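Local coordinates for cytochrome c (Pseudomonas aeruginosa, PDB 6RTE), which acts as the dihydro-heme d1 dehydrogenase NirN of heme d1 biosynthesis, carrying a heme c domain on an eight-bladed beta-propeller, at residues P38-C47 with A100-L108; A120-Q129 with R250-I258. All blocks are in the same frame, centred on the assembly; numbering follows the deposited sequence.

Interaction 1: residues P38-C47 with A100-L108. With HEC (heme c), chain C.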
loop_
_atom_site.group_PDB
_atom_site.type_symbol
_atom_site.label_atom_id
_atom_site.label_comp_id
_atom_site.label_asym_id
_atom_site.label_seq_id
_atom_site.Cartn_x
_atom_site.Cartn_y
_atom_site.Cartn_z
ATOM N N PRO A 38 -23.217 -8.079 -26.964
ATOM C CA PRO A 38 -22.612 -7.044 -27.818
ATOM C C PRO A 38 -21.367 -6.413 -27.220
ATOM O O PRO A 38 -20.534 -5.898 -27.977
ATOM C CB PRO A 38 -23.739 -6.014 -27.975
ATOM C CG PRO A 38 -24.561 -6.176 -26.745
ATOM C CD PRO A 38 -24.497 -7.637 -26.381
ATOM N N GLY A 39 -21.211 -6.433 -25.895
ATOM C CA GLY A 39 -20.027 -5.846 -25.292
ATOM C C GLY A 39 -18.755 -6.562 -25.700
ATOM O O GLY A 39 -17.758 -5.933 -26.062
ATOM N N GLU A 40 -18.779 -7.895 -25.657
ATOM C CA GLU A 40 -17.602 -8.676 -26.017
ATOM C C GLU A 40 -17.120 -8.338 -27.421
ATOM O O GLU A 40 -15.936 -8.054 -27.633
ATOM C CB GLU A 40 -17.919 -10.166 -25.898
ATOM C CG GLU A 40 -16.963 -11.071 -26.650
ATOM C CD GLU A 40 -17.323 -12.528 -26.494
ATOM O OE1 GLU A 40 -18.258 -12.829 -25.722
ATOM O OE2 GLU A 40 -16.679 -13.377 -27.146
ATOM N N ALA A 41 -18.025 -8.374 -28.403
ATOM C CA ALA A 41 -17.630 -8.102 -29.780
ATOM C C ALA A 41 -17.054 -6.703 -29.914
ATOM O O ALA A 41 -16.013 -6.502 -30.556
ATOM C CB ALA A 41 -18.825 -8.292 -30.714
ATOM N N LEU A 42 -17.717 -5.709 -29.308
ATOM C CA LEU A 42 -17.150 -4.367 -29.281
ATOM C C LEU A 42 -15.766 -4.376 -28.634
ATOM O O LEU A 42 -14.862 -3.657 -29.077
ATOM C CB LEU A 42 -18.083 -3.414 -28.539
ATOM C CG LEU A 42 -19.402 -3.065 -29.248
ATOM C CD1 LEU A 42 -20.342 -2.290 -28.334
ATOM C CD2 LEU A 42 -19.142 -2.271 -30.519
ATOM N N TYR A 43 -15.584 -5.196 -27.596
ATOM C CA TYR A 43 -14.300 -5.215 -26.886
ATOM C C TYR A 43 -13.186 -5.749 -27.784
ATOM O O TYR A 43 -12.112 -5.142 -27.888
ATOM C CB TYR A 43 -14.419 -6.044 -25.603
ATOM C CG TYR A 43 -13.124 -6.114 -24.831
ATOM C CD1 TYR A 43 -12.801 -5.150 -23.884
ATOM C CD2 TYR A 43 -12.208 -7.129 -25.070
ATOM C CE1 TYR A 43 -11.605 -5.204 -23.192
ATOM C CE2 TYR A 43 -11.016 -7.186 -24.389
ATOM C CZ TYR A 43 -10.720 -6.220 -23.451
ATOM O OH TYR A 43 -9.530 -6.281 -22.780
ATOM N N ARG A 44 -13.424 -6.881 -28.450
ATOM C CA ARG A 44 -12.418 -7.428 -29.358
ATOM C C ARG A 44 -12.016 -6.410 -30.419
ATOM O O ARG A 44 -10.826 -6.194 -30.671
ATOM C CB ARG A 44 -12.941 -8.704 -30.016
ATOM C CG ARG A 44 -12.714 -9.963 -29.199
ATOM C CD ARG A 44 -12.912 -11.211 -30.044
ATOM N NE ARG A 44 -14.318 -11.423 -30.376
ATOM C CZ ARG A 44 -15.162 -12.151 -29.650
ATOM N NH1 ARG A 44 -14.751 -12.753 -28.540
ATOM N NH2 ARG A 44 -16.424 -12.281 -30.037
ATOM N N GLN A 45 -13.002 -5.759 -31.044
ATOM C CA GLN A 45 -12.704 -4.856 -32.149
ATOM C C GLN A 45 -11.921 -3.633 -31.686
ATOM O O GLN A 45 -10.953 -3.230 -32.343
ATOM C CB GLN A 45 -14.003 -4.429 -32.838
ATOM C CG GLN A 45 -13.835 -3.335 -33.891
ATOM C CD GLN A 45 -12.926 -3.749 -35.036
ATOM O OE1 GLN A 45 -12.713 -4.939 -35.278
ATOM N NE2 GLN A 45 -12.384 -2.764 -35.746
ATOM N N HIS A 46 -12.322 -3.026 -30.562
ATOM C CA HIS A 46 -11.826 -1.707 -30.197
ATOM C C HIS A 46 -10.873 -1.681 -29.008
ATOM O O HIS A 46 -10.141 -0.700 -28.854
ATOM C CB HIS A 46 -13.001 -0.769 -29.866
ATOM C CG HIS A 46 -13.959 -0.579 -30.998
ATOM N ND1 HIS A 46 -13.825 0.435 -31.922
ATOM C CD2 HIS A 46 -15.067 -1.270 -31.354
ATOM C CE1 HIS A 46 -14.809 0.358 -32.798
ATOM N NE2 HIS A 46 -15.576 -0.669 -32.476
ATOM N N CYS A 47 -10.873 -2.706 -28.173
ATOM C CA CYS A 47 -10.226 -2.616 -26.865
ATOM C C CYS A 47 -9.166 -3.678 -26.637
ATOM O O CYS A 47 -8.131 -3.386 -26.033
ATOM C CB CYS A 47 -11.292 -2.727 -25.765
ATOM S SG CYS A 47 -12.816 -1.784 -26.113
ATOM N N ALA A 100 -23.652 1.477 -27.482
ATOM C CA ALA A 100 -22.408 0.723 -27.533
ATOM C C ALA A 100 -21.537 1.025 -26.322
ATOM O O ALA A 100 -20.859 0.133 -25.798
ATOM C CB ALA A 100 -21.677 1.036 -28.837
ATOM N N ALA A 101 -21.553 2.278 -25.853
ATOM C CA ALA A 101 -20.801 2.629 -24.651
ATOM C C ALA A 101 -21.384 1.936 -23.425
ATOM O O ALA A 101 -20.639 1.392 -22.601
ATOM C CB ALA A 101 -20.794 4.146 -24.460
ATOM N N ASP A 102 -22.716 1.939 -23.292
ATOM C CA ASP A 102 -23.341 1.236 -22.180
ATOM C C ASP A 102 -23.044 -0.256 -22.246
ATOM O O ASP A 102 -22.748 -0.887 -21.222
ATOM C CB ASP A 102 -24.852 1.471 -22.179
ATOM C CG ASP A 102 -25.220 2.941 -22.129
ATOM O OD1 ASP A 102 -24.435 3.744 -21.584
ATOM O OD2 ASP A 102 -26.304 3.287 -22.639
ATOM N N ALA A 103 -23.115 -0.840 -23.446
ATOM C CA ALA A 103 -22.803 -2.257 -23.592
ATOM C C ALA A 103 -21.388 -2.557 -23.115
ATOM O O ALA A 103 -21.156 -3.556 -22.419
ATOM C CB ALA A 103 -22.977 -2.687 -25.043
ATOM N N LEU A 104 -20.425 -1.705 -23.484
ATOM C CA LEU A 104 -19.045 -1.950 -23.087
ATOM C C LEU A 104 -18.887 -1.856 -21.573
ATOM O O LEU A 104 -18.247 -2.718 -20.959
ATOM C CB LEU A 104 -18.118 -0.973 -23.806
ATOM C CG LEU A 104 -17.637 -1.441 -25.183
ATOM C CD1 LEU A 104 -17.045 -0.282 -25.974
ATOM C CD2 LEU A 104 -16.619 -2.569 -25.040
ATOM N N VAL A 105 -19.480 -0.828 -20.956
ATOM C CA VAL A 105 -19.403 -0.685 -19.506
ATOM C C VAL A 105 -20.007 -1.904 -18.822
ATOM O O VAL A 105 -19.415 -2.478 -17.894
ATOM C CB VAL A 105 -20.095 0.611 -19.051
ATOM C CG1 VAL A 105 -20.140 0.691 -17.521
ATOM C CG2 VAL A 105 -19.380 1.825 -19.627
ATOM N N ALA A 106 -21.196 -2.314 -19.266
ATOM C CA ALA A 106 -21.843 -3.486 -18.685
ATOM C C ALA A 106 -20.927 -4.703 -18.754
ATOM O O ALA A 106 -20.791 -5.440 -17.773
ATOM C CB ALA A 106 -23.171 -3.764 -19.394
ATOM N N TYR A 107 -20.276 -4.909 -19.902
ATOM C CA TYR A 107 -19.365 -6.039 -20.079
ATOM C C TYR A 107 -18.167 -5.962 -19.135
ATOM O O TYR A 107 -17.725 -6.988 -18.598
ATOM C CB TYR A 107 -18.900 -6.082 -21.539
ATOM C CG TYR A 107 -17.867 -7.136 -21.864
ATOM C CD1 TYR A 107 -18.210 -8.481 -21.916
ATOM C CD2 TYR A 107 -16.552 -6.783 -22.149
ATOM C CE1 TYR A 107 -17.262 -9.449 -22.226
ATOM C CE2 TYR A 107 -15.600 -7.737 -22.455
ATOM C CZ TYR A 107 -15.960 -9.070 -22.493
ATOM O OH TYR A 107 -15.016 -10.022 -22.801
ATOM N N LEU A 108 -17.610 -4.764 -18.930
ATOM C CA LEU A 108 -16.416 -4.645 -18.102
ATOM C C LEU A 108 -16.719 -4.988 -16.648
ATOM O O LEU A 108 -15.885 -5.574 -15.959
ATOM C CB LEU A 108 -15.832 -3.231 -18.180
ATOM C CG LEU A 108 -15.236 -2.750 -19.510
ATOM C CD1 LEU A 108 -14.460 -1.465 -19.267
ATOM C CD2 LEU A 108 -14.353 -3.794 -20.134
HETATM FE FE HEC C . -8.371 1.799 -22.474
HETATM C CHA HEC C . -7.527 3.038 -19.458
HETATM C CHB HEC C . -11.545 1.085 -21.337
HETATM C CHC HEC C . -9.351 0.851 -25.686
HETATM C CHD HEC C . -5.173 1.954 -23.537
HETATM N NA HEC C . -9.357 2.017 -20.755
HETATM C C1A HEC C . -8.807 2.560 -19.619
HETATM C C2A HEC C . -9.777 2.563 -18.586
HETATM C C3A HEC C . -10.904 2.021 -19.111
HETATM C C4A HEC C . -10.646 1.672 -20.460
HETATM C CMA HEC C . -12.193 1.815 -18.375
HETATM C CAA HEC C . -9.588 3.069 -17.173
HETATM C CBA HEC C . -9.016 1.923 -16.320
HETATM C CGA HEC C . -8.664 2.266 -14.894
HETATM O O1A HEC C . -8.061 1.419 -14.188
HETATM O O2A HEC C . -8.946 3.368 -14.408
HETATM N NB HEC C . -10.143 1.088 -23.346
HETATM C C1B HEC C . -11.286 0.874 -22.702
HETATM C C2B HEC C . -12.262 0.382 -23.617
HETATM C C3B HEC C . -11.679 0.313 -24.852
HETATM C C4B HEC C . -10.290 0.780 -24.647
HETATM C CMB HEC C . -13.675 0.019 -23.266
HETATM C CAB HEC C . -12.203 -0.083 -26.190
HETATM C CBB HEC C . -13.616 0.470 -26.368
HETATM N NC HEC C . -7.444 1.462 -24.314
HETATM C C1C HEC C . -7.993 1.080 -25.490
HETATM C C2C HEC C . -6.967 0.973 -26.454
HETATM C C3C HEC C . -5.765 1.304 -25.842
HETATM C C4C HEC C . -6.088 1.592 -24.483
HETATM C CMC HEC C . -7.206 0.571 -27.878
HETATM C CAC HEC C . -4.372 1.331 -26.336
HETATM C CBC HEC C . -3.943 2.355 -27.380
HETATM N ND HEC C . -6.739 2.363 -21.689
HETATM C C1D HEC C . -5.530 2.360 -22.255
HETATM C C2D HEC C . -4.521 2.874 -21.318
HETATM C C3D HEC C . -5.163 3.183 -20.188
HETATM C C4D HEC C . -6.568 2.840 -20.436
HETATM C CMD HEC C . -3.047 3.029 -21.584
HETATM C CAD HEC C . -4.552 3.734 -18.923
HETATM C CBD HEC C . -4.491 5.263 -18.957
HETATM C CGD HEC C . -3.895 5.856 -17.701
HETATM O O1D HEC C . -2.663 5.954 -17.598
HETATM O O2D HEC C . -4.605 6.257 -16.767
#
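G39 lies directly against the helix 100-108, its CA 3.9 Å from CB of Y107 and its CA only 4.6 Å from that of L104. With no side chain on G39, its backbone packs against Y107 CB and A103 O, and the axes of the two segments pass 8.0 Å apart, crossing nearly at right angles (-96°). The Y107 ring swings out over the first helix, CG anti to the backbone N (chi1 176°), and lays one face on the backbone of G39 and E40. CA of E40 stands 3.9 Å from the ring centroid, close to the normal, in a CH-pi contact. The CE2 corner of the same ring meets CB of Y43 at 3.8 Å, the two tyrosine side chains crossing at about a right angle with their ring planes 50° apart. Beyond the glycine, the CD1 branch of L42 reaches CB of A100 at 3.6 Å, and L104 splits its methyls between two tasks. Its CD2 nestles against G39 O, Y43 N and C47 SG, whereas CD1 touches the heme atom CBB at 3.5 Å. C47 SG is bonded covalently to heme CAB. Farther out, the Y43 hydroxyl is hydrogen-bonded to G52 O, and R55 makes a cation-pi contact with Y107, so both rings are held from the loop that follows the heme attachment. The first and last helices of the heme c domain, packed crosswise through a glycine and an aromatic residue beside a thioether-linked heme, are the hallmark of the class I cytochrome c fold.

Interaction 2: residues A120-Q129 with R250-I258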
loop_
_atom_site.group_PDB
_atom_site.type_symbol
_atom_site.label_atom_id
_atom_site.label_comp_id
_atom_site.label_asym_id
_atom_site.label_seq_id
_atom_site.Cartn_x
_atom_site.Cartn_y
_atom_site.Cartn_z
ATOM N N ALA A 120 1.052 -21.150 -11.627
ATOM C CA ALA A 120 2.508 -21.146 -11.525
ATOM C C ALA A 120 3.158 -20.965 -12.893
ATOM O O ALA A 120 4.125 -20.205 -13.035
ATOM C CB ALA A 120 2.987 -22.451 -10.874
ATOM N N GLU A 121 2.626 -21.637 -13.922
ATOM C CA GLU A 121 3.202 -21.544 -15.261
ATOM C C GLU A 121 3.064 -20.136 -15.836
ATOM O O GLU A 121 4.001 -19.619 -16.461
ATOM C CB GLU A 121 2.548 -22.563 -16.195
ATOM C CG GLU A 121 2.948 -24.005 -15.928
ATOM C CD GLU A 121 2.413 -24.534 -14.593
ATOM O OE1 GLU A 121 1.226 -24.268 -14.262
ATOM O OE2 GLU A 121 3.190 -25.192 -13.868
ATOM N N ASP A 122 1.895 -19.515 -15.664
ATOM C CA ASP A 122 1.722 -18.121 -16.060
ATOM C C ASP A 122 2.727 -17.222 -15.340
ATOM O O ASP A 122 3.378 -16.369 -15.961
ATOM C CB ASP A 122 0.301 -17.650 -15.740
ATOM C CG ASP A 122 -0.764 -18.337 -16.568
ATOM O OD1 ASP A 122 -0.599 -18.447 -17.812
ATOM O OD2 ASP A 122 -1.799 -18.724 -15.967
ATOM N N ILE A 123 2.851 -17.389 -14.023
ATOM C CA ILE A 123 3.769 -16.574 -13.242
ATOM C C ILE A 123 5.194 -16.699 -13.782
ATOM O O ILE A 123 5.877 -15.696 -14.018
ATOM C CB ILE A 123 3.701 -16.971 -11.755
ATOM C CG1 ILE A 123 2.310 -16.695 -11.188
ATOM C CG2 ILE A 123 4.759 -16.211 -10.935
ATOM C CD1 ILE A 123 2.118 -17.291 -9.783
ATOM N N ARG A 124 5.667 -17.932 -13.984
ATOM C CA ARG A 124 7.049 -18.106 -14.430
ATOM C C ARG A 124 7.257 -17.531 -15.823
ATOM O O ARG A 124 8.318 -16.962 -16.113
ATOM C CB ARG A 124 7.444 -19.583 -14.404
ATOM C CG ARG A 124 7.570 -20.139 -13.011
ATOM C CD ARG A 124 8.232 -21.506 -12.999
ATOM N NE ARG A 124 7.785 -22.274 -11.843
ATOM C CZ ARG A 124 6.804 -23.179 -11.870
ATOM N NH1 ARG A 124 6.162 -23.462 -13.003
ATOM N NH2 ARG A 124 6.469 -23.803 -10.759
ATOM N N ALA A 125 6.263 -17.675 -16.701
ATOM C CA ALA A 125 6.411 -17.164 -18.061
ATOM C C ALA A 125 6.525 -15.643 -18.078
ATOM O O ALA A 125 7.122 -15.078 -19.005
ATOM C CB ALA A 125 5.240 -17.626 -18.932
ATOM N N SER A 126 5.984 -14.964 -17.060
ATOM C CA SER A 126 5.986 -13.506 -17.011
ATOM C C SER A 126 7.288 -12.908 -16.476
ATOM O O SER A 126 7.489 -11.706 -16.618
ATOM C CB SER A 126 4.826 -13.009 -16.140
ATOM O OG SER A 126 5.110 -13.208 -14.758
ATOM N N GLN A 127 8.165 -13.704 -15.856
ATOM C CA GLN A 127 9.371 -13.153 -15.250
ATOM C C GLN A 127 10.279 -12.539 -16.315
ATOM O O GLN A 127 10.542 -13.150 -17.354
ATOM C CB GLN A 127 10.138 -14.240 -14.478
ATOM C CG GLN A 127 11.269 -13.696 -13.583
ATOM C CD GLN A 127 12.311 -14.755 -13.244
ATOM O OE1 GLN A 127 12.337 -15.828 -13.837
ATOM N NE2 GLN A 127 13.184 -14.442 -12.289
ATOM N N VAL A 128 10.746 -11.315 -16.058
ATOM C CA VAL A 128 11.808 -10.698 -16.854
ATOM C C VAL A 128 12.901 -10.238 -15.901
ATOM O O VAL A 128 12.650 -9.977 -14.720
ATOM C CB VAL A 128 11.302 -9.520 -17.716
ATOM C CG1 VAL A 128 10.393 -10.031 -18.842
ATOM C CG2 VAL A 128 10.565 -8.496 -16.865
ATOM N N GLN A 129 14.127 -10.148 -16.416
ATOM C CA GLN A 129 15.300 -9.846 -15.589
ATOM C C GLN A 129 16.251 -8.953 -16.371
ATOM O O GLN A 129 17.302 -9.401 -16.840
ATOM C CB GLN A 129 16.018 -11.129 -15.167
ATOM C CG GLN A 129 15.285 -12.025 -14.203
ATOM C CD GLN A 129 16.162 -13.177 -13.762
ATOM O OE1 GLN A 129 17.082 -13.000 -12.971
ATOM N NE2 GLN A 129 15.902 -14.355 -14.312
ATOM N N ARG A 250 15.735 -12.165 -4.485
ATOM C CA ARG A 250 16.904 -11.757 -5.251
ATOM C C ARG A 250 16.633 -11.619 -6.743
ATOM O O ARG A 250 17.342 -10.873 -7.422
ATOM C CB ARG A 250 18.043 -12.759 -5.037
ATOM C CG ARG A 250 18.506 -12.831 -3.584
ATOM C CD ARG A 250 19.300 -11.599 -3.205
ATOM N NE ARG A 250 20.674 -11.705 -3.668
ATOM C CZ ARG A 250 21.650 -12.291 -2.973
ATOM N NH1 ARG A 250 21.404 -12.824 -1.787
ATOM N NH2 ARG A 250 22.874 -12.347 -3.472
ATOM N N ASP A 251 15.627 -12.338 -7.275
ATOM C CA ASP A 251 15.383 -12.302 -8.712
ATOM C C ASP A 251 13.898 -12.395 -9.070
ATOM O O ASP A 251 13.585 -12.467 -10.264
ATOM C CB ASP A 251 16.159 -13.436 -9.432
ATOM C CG ASP A 251 15.835 -14.833 -8.898
ATOM O OD1 ASP A 251 14.865 -14.987 -8.114
ATOM O OD2 ASP A 251 16.587 -15.787 -9.251
ATOM N N LEU A 252 13.009 -12.381 -8.084
ATOM C CA LEU A 252 11.553 -12.511 -8.235
ATOM C C LEU A 252 11.142 -13.804 -8.940
ATOM O O LEU A 252 10.064 -13.871 -9.542
ATOM C CB LEU A 252 10.957 -11.291 -8.958
ATOM C CG LEU A 252 11.176 -9.961 -8.229
ATOM C CD1 LEU A 252 10.442 -8.822 -8.976
ATOM C CD2 LEU A 252 10.733 -10.031 -6.784
ATOM N N SER A 253 11.970 -14.847 -8.840
ATOM C CA SER A 253 11.597 -16.154 -9.359
ATOM C C SER A 253 10.547 -16.794 -8.447
ATOM O O SER A 253 10.459 -16.499 -7.245
ATOM C CB SER A 253 12.833 -17.059 -9.501
ATOM O OG SER A 253 13.463 -17.308 -8.246
ATOM N N LEU A 254 9.713 -17.643 -9.036
ATOM C CA LEU A 254 8.624 -18.259 -8.278
ATOM C C LEU A 254 9.146 -19.380 -7.384
ATOM O O LEU A 254 9.836 -20.296 -7.847
ATOM C CB LEU A 254 7.566 -18.825 -9.221
ATOM C CG LEU A 254 6.424 -19.560 -8.504
ATOM C CD1 LEU A 254 5.707 -18.654 -7.525
ATOM C CD2 LEU A 254 5.443 -20.134 -9.528
ATOM N N VAL A 255 8.799 -19.321 -6.106
ATOM C CA VAL A 255 9.048 -20.412 -5.189
ATOM C C VAL A 255 7.814 -21.306 -5.031
ATOM O O VAL A 255 7.900 -22.522 -5.182
ATOM C CB VAL A 255 9.534 -19.866 -3.828
ATOM C CG1 VAL A 255 9.842 -21.010 -2.871
ATOM C CG2 VAL A 255 10.773 -18.981 -4.036
ATOM N N GLN A 256 6.657 -20.728 -4.719
ATOM C CA GLN A 256 5.473 -21.562 -4.517
ATOM C C GLN A 256 4.216 -20.702 -4.483
ATOM O O GLN A 256 4.214 -19.609 -3.912
ATOM C CB GLN A 256 5.600 -22.375 -3.217
ATOM C CG GLN A 256 4.753 -23.645 -3.179
ATOM C CD GLN A 256 5.095 -24.545 -1.996
ATOM O OE1 GLN A 256 6.268 -24.778 -1.690
ATOM N NE2 GLN A 256 4.066 -25.062 -1.332
ATOM N N VAL A 257 3.155 -21.218 -5.100
ATOM C CA VAL A 257 1.822 -20.615 -5.062
ATOM C C VAL A 257 1.065 -21.278 -3.916
ATOM O O VAL A 257 0.920 -22.509 -3.892
ATOM C CB VAL A 257 1.075 -20.817 -6.390
ATOM C CG1 VAL A 257 -0.354 -20.276 -6.300
ATOM C CG2 VAL A 257 1.829 -20.165 -7.541
ATOM N N ILE A 258 0.603 -20.482 -2.961
ATOM C CA ILE A 258 -0.127 -21.012 -1.807
ATOM C C ILE A 258 -1.593 -20.588 -1.884
ATOM O O ILE A 258 -1.912 -19.423 -1.615
ATOM C CB ILE A 258 0.503 -20.545 -0.482
ATOM C CG1 ILE A 258 2.003 -20.877 -0.440
ATOM C CG2 ILE A 258 -0.217 -21.197 0.683
ATOM C CD1 ILE A 258 2.756 -20.206 0.714
#
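A120 sets its CB against CD2 of L254, 3.6 Å away, where the short helix 120-126 lies along 254-259, an edge strand of a four-stranded beta-propeller blade. Helix and strand run roughly antiparallel, at 157°, with the axes of the two segments 9.5 Å apart. One turn on, I123 faces the sheet as well. Its CG1 is anti to the carbonyl carbon (chi1 -63°), which carries CD1 to within 3.7 Å of V257 CG2, while its CG2 branch leans on L254 CB. This isoleucine also touches W118 and V216, so it is buried between the helix and the propeller. R124 extends from CG to NE across L254 at about a right angle; in one of its two conformers, the leucine methyl CD2 lies over one face of the guanidinium, 3.9 Å from NE, and E121 OE2 meets the same group at its edge. L254 is thus flanked by A120, I123 and R124. S126 OG donates to I123 O, and the chain then runs extended beside the loop that precedes the strand. Q127, its side chain stretched out, delivers the one hydrogen bond across the contact: NE2 to D251 O, 2.9 Å. V128 continues that course, pairing by backbone hydrogen bonds with E215 of strand 211-217. Past it, Q129 OE1 approaches D251 CB, the two side chains lying side by side. D251 is itself shaped by an Asx turn: OD1 accepts from S253 N at 3.0 Å and from S253 OG at 2.7 Å, both donors reaching it from the same face of the carboxylate.

In the fold
Interactions 1 and 2 illustrate how a two-domain enzyme divides its packing. Their centres are 32 Å apart and their nearest atoms about 16 Å, so neither touches the other. Helix 98-109, used in interaction 1, is followed directly in the chain by helix 120-126, used in interaction 2, and interaction 1 closes before interaction 2 opens. The centre of interaction 1 lies about 31 Å from the centre of the chain, and this contact contributes H46, C47 and L104 to the heme pocket. Interaction 2, its centre some 21 Å from that of the chain, packs helix 120-126 on a propeller blade. The heme is also hydrogen-bonded by R84 and R198.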